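Amidohydrolase (Pseudomonas aeruginosa, PDB 2I5G) probably acts as a metal-dependent dipeptidase of the membrane dipeptidase (M19) family, built on a TIM-barrel fold. Local coordinates at residues P303-V306 and V307-M311; T294-L297 and L298-M302; E313-V316 and R317-D321. The protein carries 2 engineered substitutions. All blocks are in the same frame, centred on the assembly; numbering follows the deposited sequence.

Contact 1. Residues P303-V306 and V307-M311; sequences PERV and VRKVM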
loop_
_atom_site.group_PDB
_atom_site.type_symbol
_atom_site.label_atom_id
_atom_site.label_comp_id
_atom_site.label_asym_id
_atom_site.label_seq_id
_atom_site.Cartn_x
_atom_site.Cartn_y
_atom_site.Cartn_z
ATOM N N PRO A 303 14.132 -7.454 42.240
ATOM C CA PRO A 303 15.297 -6.765 42.816
ATOM C C PRO A 303 15.637 -5.460 42.089
ATOM O O PRO A 303 15.236 -5.256 40.946
ATOM C CB PRO A 303 16.410 -7.807 42.704
ATOM C CG PRO A 303 15.988 -8.630 41.517
ATOM C CD PRO A 303 14.502 -8.788 41.739
ATOM N N GLU A 304 16.384 -4.585 42.759
ATOM C CA GLU A 304 16.754 -3.284 42.197
ATOM C C GLU A 304 17.326 -3.351 40.785
ATOM O O GLU A 304 16.862 -2.649 39.888
ATOM C CB GLU A 304 17.769 -2.568 43.105
ATOM C CG GLU A 304 17.825 -1.058 42.870
ATOM C CD GLU A 304 19.026 -0.373 43.520
ATOM O OE1 GLU A 304 20.121 -0.384 42.918
ATOM O OE2 GLU A 304 18.878 0.179 44.633
ATOM N N ARG A 305 18.333 -4.200 40.599
ATOM C CA ARG A 305 19.015 -4.348 39.316
ATOM C C ARG A 305 18.077 -4.632 38.151
ATOM O O ARG A 305 18.209 -4.032 37.084
ATOM C CB ARG A 305 20.069 -5.449 39.420
ATOM C CG ARG A 305 21.172 -5.387 38.374
ATOM C CD ARG A 305 21.228 -6.692 37.608
ATOM N NE ARG A 305 20.786 -7.800 38.447
ATOM C CZ ARG A 305 20.355 -8.963 37.976
ATOM N NH1 ARG A 305 20.314 -9.167 36.668
ATOM N NH2 ARG A 305 19.938 -9.911 38.809
ATOM N N VAL A 306 17.138 -5.553 38.347
ATOM C CA VAL A 306 16.189 -5.880 37.294
ATOM C C VAL A 306 15.301 -4.666 37.051
ATOM O O VAL A 306 15.009 -4.323 35.912
ATOM C CB VAL A 306 15.302 -7.092 37.673
ATOM C CG1 VAL A 306 14.311 -7.382 36.541
ATOM C CG2 VAL A 306 16.167 -8.317 37.938
ATOM N N VAL A 307 14.868 -4.015 38.123
ATOM C CA VAL A 307 14.025 -2.833 37.989
ATOM C C VAL A 307 14.693 -1.780 37.099
ATOM O O VAL A 307 14.056 -1.248 36.193
ATOM C CB VAL A 307 13.713 -2.201 39.368
ATOM C CG1 VAL A 307 12.888 -0.930 39.185
ATOM C CG2 VAL A 307 12.963 -3.200 40.242
ATOM N N ARG A 308 15.967 -1.480 37.348
ATOM C CA ARG A 308 16.675 -0.492 36.534
ATOM C C ARG A 308 16.471 -0.890 35.075
ATOM O O ARG A 308 16.231 -0.047 34.207
ATOM C CB ARG A 308 18.182 -0.503 36.814
ATOM C CG ARG A 308 18.604 -0.785 38.244
ATOM C CD ARG A 308 18.676 0.458 39.112
ATOM N NE ARG A 308 19.485 1.512 38.511
ATOM C CZ ARG A 308 19.976 2.551 39.179
ATOM N NH1 ARG A 308 19.757 2.680 40.481
ATOM N NH2 ARG A 308 20.667 3.483 38.536
ATOM N N LYS A 309 16.576 -2.192 34.821
ATOM C CA LYS A 309 16.422 -2.743 33.479
ATOM C C LYS A 309 15.081 -2.376 32.873
ATOM O O LYS A 309 15.007 -1.616 31.911
ATOM C CB LYS A 309 16.518 -4.270 33.503
ATOM C CG LYS A 309 17.704 -4.838 34.243
ATOM C CD LYS A 309 18.998 -4.451 33.578
ATOM C CE LYS A 309 20.076 -5.455 33.927
ATOM N NZ LYS A 309 19.653 -6.840 33.563
ATOM N N VAL A 310 14.023 -2.933 33.450
ATOM C CA VAL A 310 12.673 -2.715 32.966
ATOM C C VAL A 310 12.278 -1.252 32.860
ATOM O O VAL A 310 11.509 -0.885 31.978
ATOM C CB VAL A 310 11.647 -3.443 33.853
ATOM C CG1 VAL A 310 10.255 -3.273 33.276
ATOM C CG2 VAL A 310 12.000 -4.921 33.946
HETATM N N MSE A 311 12.804 -0.406 33.735
HETATM C CA MSE A 311 12.427 0.999 33.671
HETATM C C MSE A 311 13.122 1.802 32.577
HETATM O O MSE A 311 12.636 2.871 32.199
HETATM C CB MSE A 311 12.626 1.679 35.034
HETATM C CG MSE A 311 11.679 1.177 36.123
HETATM SE SE MSE A 311 9.804 1.112 35.578
HETATM C CE MSE A 311 9.449 3.004 35.411
#
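The side chains of Glu304 and Arg308 run side by side, carboxylate and guanidinium planes 44° apart, and Glu304 OE1 stands 3.9 Å from Arg308 NH1. OE1 comes at the guanidinium obliquely, and the salt bridge is a long one. The other guanidinium, that of Arg305, has Val306 CG2 over one face, 4.1 Å above its plane and offset toward the rim, while Lys309 NZ approaches it obliquely, 3.9 Å from Arg305 NH1. These two cations share an acid: both reach the carboxylate of Glu241, and Lys309 also pairs with Asp242, so the acids probably offset their mutual charge. A chi1 of -160° swings Glu304 CG away from the backbone N, and the extended chain beyond carries the carboxylate to Arg308, which bends at chi2 and chi3 to draw alongside it.

These side chains stand on the first turns of helix 304-323, with Pro303 at the N-cap. Val307 N donates to Pro303 O at 3.1 Å, and Arg308 N to Glu304 O at 2.9 Å. On the buried side, Val306 CG1 and Val310 CG2 meet at 4.3 Å. Val306 and Val310 lean on Met236 and Ile232 of helix 225-239, Val307 packs against Thr294 and Leu298 of helix 291-299, and Met311 joins Ile13 of strand 13-17 through its backbone.

Contact 2. Residues T294-L297 and L298-M302; sequences TETL and LKRGM. Engineered in segment 298-302: Lys299 (natural residue Glu).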
loop_
_atom_site.group_PDB
_atom_site.type_symbol
_atom_site.label_atom_id
_atom_site.label_comp_id
_atom_site.label_asym_id
_atom_site.label_seq_id
_atom_site.Cartn_x
_atom_site.Cartn_y
_atom_site.Cartn_z
ATOM N N THR A 294 7.859 2.027 39.533
ATOM C CA THR A 294 9.146 1.613 40.073
ATOM C C THR A 294 8.885 1.072 41.470
ATOM O O THR A 294 9.363 -0.000 41.836
ATOM C CB THR A 294 10.124 2.804 40.150
ATOM O OG1 THR A 294 10.471 3.217 38.822
ATOM C CG2 THR A 294 11.393 2.420 40.901
ATOM N N GLU A 295 8.113 1.824 42.244
ATOM C CA GLU A 295 7.771 1.429 43.600
ATOM C C GLU A 295 7.005 0.107 43.608
ATOM O O GLU A 295 7.281 -0.770 44.426
ATOM C CB GLU A 295 6.934 2.527 44.265
ATOM C CG GLU A 295 6.267 2.112 45.571
ATOM C CD GLU A 295 5.545 3.263 46.260
ATOM O OE1 GLU A 295 4.915 4.084 45.556
ATOM O OE2 GLU A 295 5.596 3.337 47.510
ATOM N N THR A 296 6.048 -0.039 42.695
ATOM C CA THR A 296 5.253 -1.260 42.623
ATOM C C THR A 296 6.109 -2.476 42.295
ATOM O O THR A 296 6.260 -3.373 43.121
ATOM C CB THR A 296 4.108 -1.131 41.588
ATOM O OG1 THR A 296 3.140 -0.184 42.064
ATOM C CG2 THR A 296 3.420 -2.473 41.377
ATOM N N LEU A 297 6.667 -2.514 41.093
ATOM C CA LEU A 297 7.518 -3.631 40.701
ATOM C C LEU A 297 8.498 -3.955 41.828
ATOM O O LEU A 297 8.784 -5.122 42.125
ATOM C CB LEU A 297 8.293 -3.275 39.430
ATOM C CG LEU A 297 7.493 -3.298 38.127
ATOM C CD1 LEU A 297 8.253 -2.541 37.054
ATOM C CD2 LEU A 297 7.251 -4.729 37.699
ATOM N N LEU A 298 8.989 -2.899 42.466
ATOM C CA LEU A 298 9.946 -3.017 43.555
ATOM C C LEU A 298 9.350 -3.733 44.769
ATOM O O LEU A 298 9.913 -4.711 45.266
ATOM C CB LEU A 298 10.421 -1.618 43.940
ATOM C CG LEU A 298 11.736 -1.452 44.691
ATOM C CD1 LEU A 298 12.859 -2.168 43.960
ATOM C CD2 LEU A 298 12.037 0.038 44.801
ATOM N N LYS A 299 8.204 -3.251 45.236
ATOM C CA LYS A 299 7.554 -3.848 46.395
ATOM C C LYS A 299 6.874 -5.151 45.998
ATOM O O LYS A 299 6.112 -5.731 46.768
ATOM C CB LYS A 299 6.532 -2.874 46.994
ATOM C CG LYS A 299 5.319 -2.588 46.118
ATOM C CD LYS A 299 4.122 -3.454 46.506
ATOM C CE LYS A 299 2.908 -3.181 45.615
ATOM N NZ LYS A 299 2.404 -1.777 45.688
ATOM N N ARG A 300 7.179 -5.623 44.797
ATOM C CA ARG A 300 6.576 -6.840 44.297
ATOM C C ARG A 300 7.543 -8.021 44.238
ATOM O O ARG A 300 7.178 -9.101 43.780
ATOM C CB ARG A 300 5.982 -6.567 42.919
ATOM C CG ARG A 300 4.627 -7.186 42.726
ATOM C CD ARG A 300 3.759 -6.317 41.849
ATOM N NE ARG A 300 2.407 -6.856 41.760
ATOM C CZ ARG A 300 2.106 -8.001 41.161
ATOM N NH1 ARG A 300 3.062 -8.718 40.593
ATOM N NH2 ARG A 300 0.855 -8.434 41.147
ATOM N N GLY A 301 8.773 -7.813 44.701
ATOM C CA GLY A 301 9.756 -8.885 44.700
ATOM C C GLY A 301 10.927 -8.713 43.741
ATOM O O GLY A 301 12.012 -9.261 43.958
HETATM N N MSE A 302 10.712 -7.955 42.674
HETATM C CA MSE A 302 11.756 -7.723 41.686
HETATM C C MSE A 302 12.899 -6.934 42.322
HETATM O O MSE A 302 12.683 -5.878 42.907
HETATM C CB MSE A 302 11.167 -6.952 40.500
HETATM C CG MSE A 302 12.022 -6.943 39.242
HETATM SE SE MSE A 302 11.143 -6.056 37.739
HETATM C CE MSE A 302 9.809 -7.407 37.348
#
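Lys299 N reaches back to Glu295 O at 2.8 Å, a nearly straight bond (161° at the hydrogen) near the C-terminal end of helix 291-299. Just beyond it the chain leaves the helix through a Schellman motif with Gly301 as its positive-phi residue. Both of its defining bonds are present, though each is weak: Met302 N turns back to Leu297 O at 3.5 Å, and inside that loop Gly301 N points to Leu298 O at 3.4 Å. Gly301 makes the reversal with a phi of 112°, a region that a residue without CB enters readily.

Outside the turn, two long side chains lie alongside Thr296. Lys299, an engineered residue where the natural protein has Glu, starts with CG between its backbone N and carbonyl carbon and bends again at chi2 and chi4, so that NZ ends 4.0 Å from Thr296 OG1, a near approach and no more. That hydroxyl is hydrogen-bonded one turn earlier, to Asn292 O. On the other branch of Thr296, CG2 meets Arg300 CD at 3.9 Å. This is a contact of the aliphatic stem alone, because the guanidinium continues away to form salt bridges with Glu233 and Asp226 of helix 225-239.

The inner side is apolar. Leu297 and Met302 point the same way, side by side, with the Schellman turn bringing together two residues five apart in sequence. Met302, a selenomethionine, runs extended through chi2 and bends only at chi3 (-72°), and this last bend sets its methyl CE 3.7 Å from Leu297 CD2, with SE slightly farther off at 4.1 Å.

Contact 3. Residues E313-V316 and R317-D321; sequences ENWV and RVLRD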
loop_
_atom_site.group_PDB
_atom_site.type_symbol
_atom_site.label_atom_id
_atom_site.label_comp_id
_atom_site.label_asym_id
_atom_site.label_seq_id
_atom_site.Cartn_x
_atom_site.Cartn_y
_atom_site.Cartn_z
ATOM N N GLU A 313 17.117 1.058 31.343
ATOM C CA GLU A 313 18.409 0.538 30.901
ATOM C C GLU A 313 18.319 -0.385 29.692
ATOM O O GLU A 313 19.118 -0.271 28.768
ATOM C CB GLU A 313 19.112 -0.190 32.048
ATOM C CG GLU A 313 19.559 0.733 33.168
ATOM C CD GLU A 313 20.477 0.048 34.164
ATOM O OE1 GLU A 313 20.988 0.741 35.075
ATOM O OE2 GLU A 313 20.688 -1.181 34.036
ATOM N N ASN A 314 17.351 -1.295 29.693
ATOM C CA ASN A 314 17.187 -2.219 28.581
ATOM C C ASN A 314 16.883 -1.496 27.263
ATOM O O ASN A 314 17.399 -1.872 26.208
ATOM C CB ASN A 314 16.082 -3.237 28.893
ATOM C CG ASN A 314 16.559 -4.367 29.809
ATOM O OD1 ASN A 314 17.672 -4.332 30.339
ATOM N ND2 ASN A 314 15.711 -5.373 29.996
ATOM N N TRP A 315 16.047 -0.465 27.317
ATOM C CA TRP A 315 15.715 0.276 26.112
ATOM C C TRP A 315 16.967 0.916 25.547
ATOM O O TRP A 315 17.189 0.913 24.334
ATOM C CB TRP A 315 14.693 1.368 26.410
ATOM C CG TRP A 315 13.318 1.038 25.949
ATOM C CD1 TRP A 315 12.172 1.088 26.691
ATOM C CD2 TRP A 315 12.927 0.621 24.634
ATOM N NE1 TRP A 315 11.092 0.728 25.918
ATOM C CE2 TRP A 315 11.528 0.438 24.653
ATOM C CE3 TRP A 315 13.625 0.386 23.442
ATOM C CZ2 TRP A 315 10.811 0.028 23.520
ATOM C CZ3 TRP A 315 12.912 -0.023 22.318
ATOM C CH2 TRP A 315 11.519 -0.197 22.368
ATOM N N VAL A 316 17.789 1.461 26.435
ATOM C CA VAL A 316 19.017 2.117 26.015
ATOM C C VAL A 316 19.970 1.161 25.297
ATOM O O VAL A 316 20.535 1.506 24.261
ATOM C CB VAL A 316 19.744 2.756 27.221
ATOM C CG1 VAL A 316 21.038 3.406 26.761
ATOM C CG2 VAL A 316 18.845 3.791 27.879
ATOM N N ARG A 317 20.136 -0.041 25.844
ATOM C CA ARG A 317 21.026 -1.041 25.258
ATOM C C ARG A 317 20.656 -1.462 23.831
ATOM O O ARG A 317 21.537 -1.637 22.986
ATOM C CB ARG A 317 21.089 -2.276 26.159
ATOM C CG ARG A 317 21.891 -3.427 25.574
ATOM C CD ARG A 317 22.321 -4.406 26.655
ATOM N NE ARG A 317 23.224 -3.776 27.619
ATOM C CZ ARG A 317 24.430 -3.297 27.319
ATOM N NH1 ARG A 317 24.894 -3.373 26.077
ATOM N NH2 ARG A 317 25.171 -2.735 28.264
ATOM N N VAL A 318 19.364 -1.619 23.558
ATOM C CA VAL A 318 18.931 -2.019 22.223
ATOM C C VAL A 318 19.015 -0.856 21.230
ATOM O O VAL A 318 19.382 -1.043 20.068
ATOM C CB VAL A 318 17.488 -2.562 22.239
ATOM C CG1 VAL A 318 16.500 -1.430 22.458
ATOM C CG2 VAL A 318 17.203 -3.281 20.944
ATOM N N LEU A 319 18.672 0.345 21.685
ATOM C CA LEU A 319 18.741 1.519 20.827
ATOM C C LEU A 319 20.193 1.783 20.479
ATOM O O LEU A 319 20.498 2.281 19.401
ATOM C CB LEU A 319 18.146 2.743 21.530
ATOM C CG LEU A 319 16.615 2.764 21.580
ATOM C CD1 LEU A 319 16.129 3.937 22.400
ATOM C CD2 LEU A 319 16.076 2.841 20.159
ATOM N N ARG A 320 21.088 1.446 21.401
ATOM C CA ARG A 320 22.512 1.644 21.181
ATOM C C ARG A 320 22.943 0.660 20.102
ATOM O O ARG A 320 23.711 0.994 19.192
ATOM C CB ARG A 320 23.286 1.384 22.474
ATOM C CG ARG A 320 24.783 1.621 22.373
ATOM C CD ARG A 320 25.477 1.228 23.675
ATOM N NE ARG A 320 25.067 2.068 24.801
ATOM C CZ ARG A 320 25.425 3.341 24.956
ATOM N NH1 ARG A 320 26.205 3.927 24.054
ATOM N NH2 ARG A 320 25.001 4.033 26.009
ATOM N N ASP A 321 22.426 -0.559 20.210
ATOM C CA ASP A 321 22.734 -1.609 19.252
ATOM C C ASP A 321 22.279 -1.183 17.860
ATOM O O ASP A 321 23.081 -1.116 16.933
ATOM C CB ASP A 321 22.011 -2.904 19.634
ATOM C CG ASP A 321 22.532 -4.117 18.876
ATOM O OD1 ASP A 321 23.014 -3.959 17.734
ATOM O OD2 ASP A 321 22.450 -5.238 19.423
#
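Helix 304-323, the last helix of the chain, contributes two of its turns here, with Trp315 buried against the barrel. Val318, three residues on, lies beside the indole and points the same way, its CG1 3.5 Å from Trp315 CE3 and 3.9 Å from CZ3. The methyl comes in obliquely to the ring. A chi1 of 72° puts CG1 between the backbone N and carbonyl carbon of Val318, and from there it reaches the six-membered ring. Leu319 approaches the same ring atom less closely, with CG 4.2 Å from Trp315 CE3.

One turn apart, Val316 and Arg320 run together, CG1 of Val316 4.1 Å from Arg320 NH2; Val316 also touches Ile13. Backbone bonds from Arg317 N to Glu313 O and Leu319 N to Trp315 O hold the turns; the one from Arg320 N to Val316 O, 2.9 Å long, is more bent (141° at the hydrogen).

The indole NE1 donates to Ile246 O, while the ring meets Phe207; Ile13 and Met154 also touch it. One tryptophan thus contacts strands of both sheet portions, and with arginines on the far side of the helix the pattern is that of an amphipathic helix packed against a TIM barrel.

In the fold
From the N-terminal side, contact 2 comes first, closing the short loop at the end of helix 291-299; contact 1 begins at the very next residue, in the opening turns of helix 304-323, and contact 3 lies farther along that same helix. The three stand in series, none enclosing or crossing another. Contacts 1 and 2 touch, since the chain doubles back and Val307 CG2 comes to 3.9 Å from Leu298 CD1. Contacts 1 and 3 join through probable backbone hydrogen bonds, Arg308 O to Glu313 N and Lys309 O to Asn314 N. Contacts 2 and 3 stay about 9 Å apart at their nearest atoms. Together they lead from the peripheral helix pair to the barrel strands.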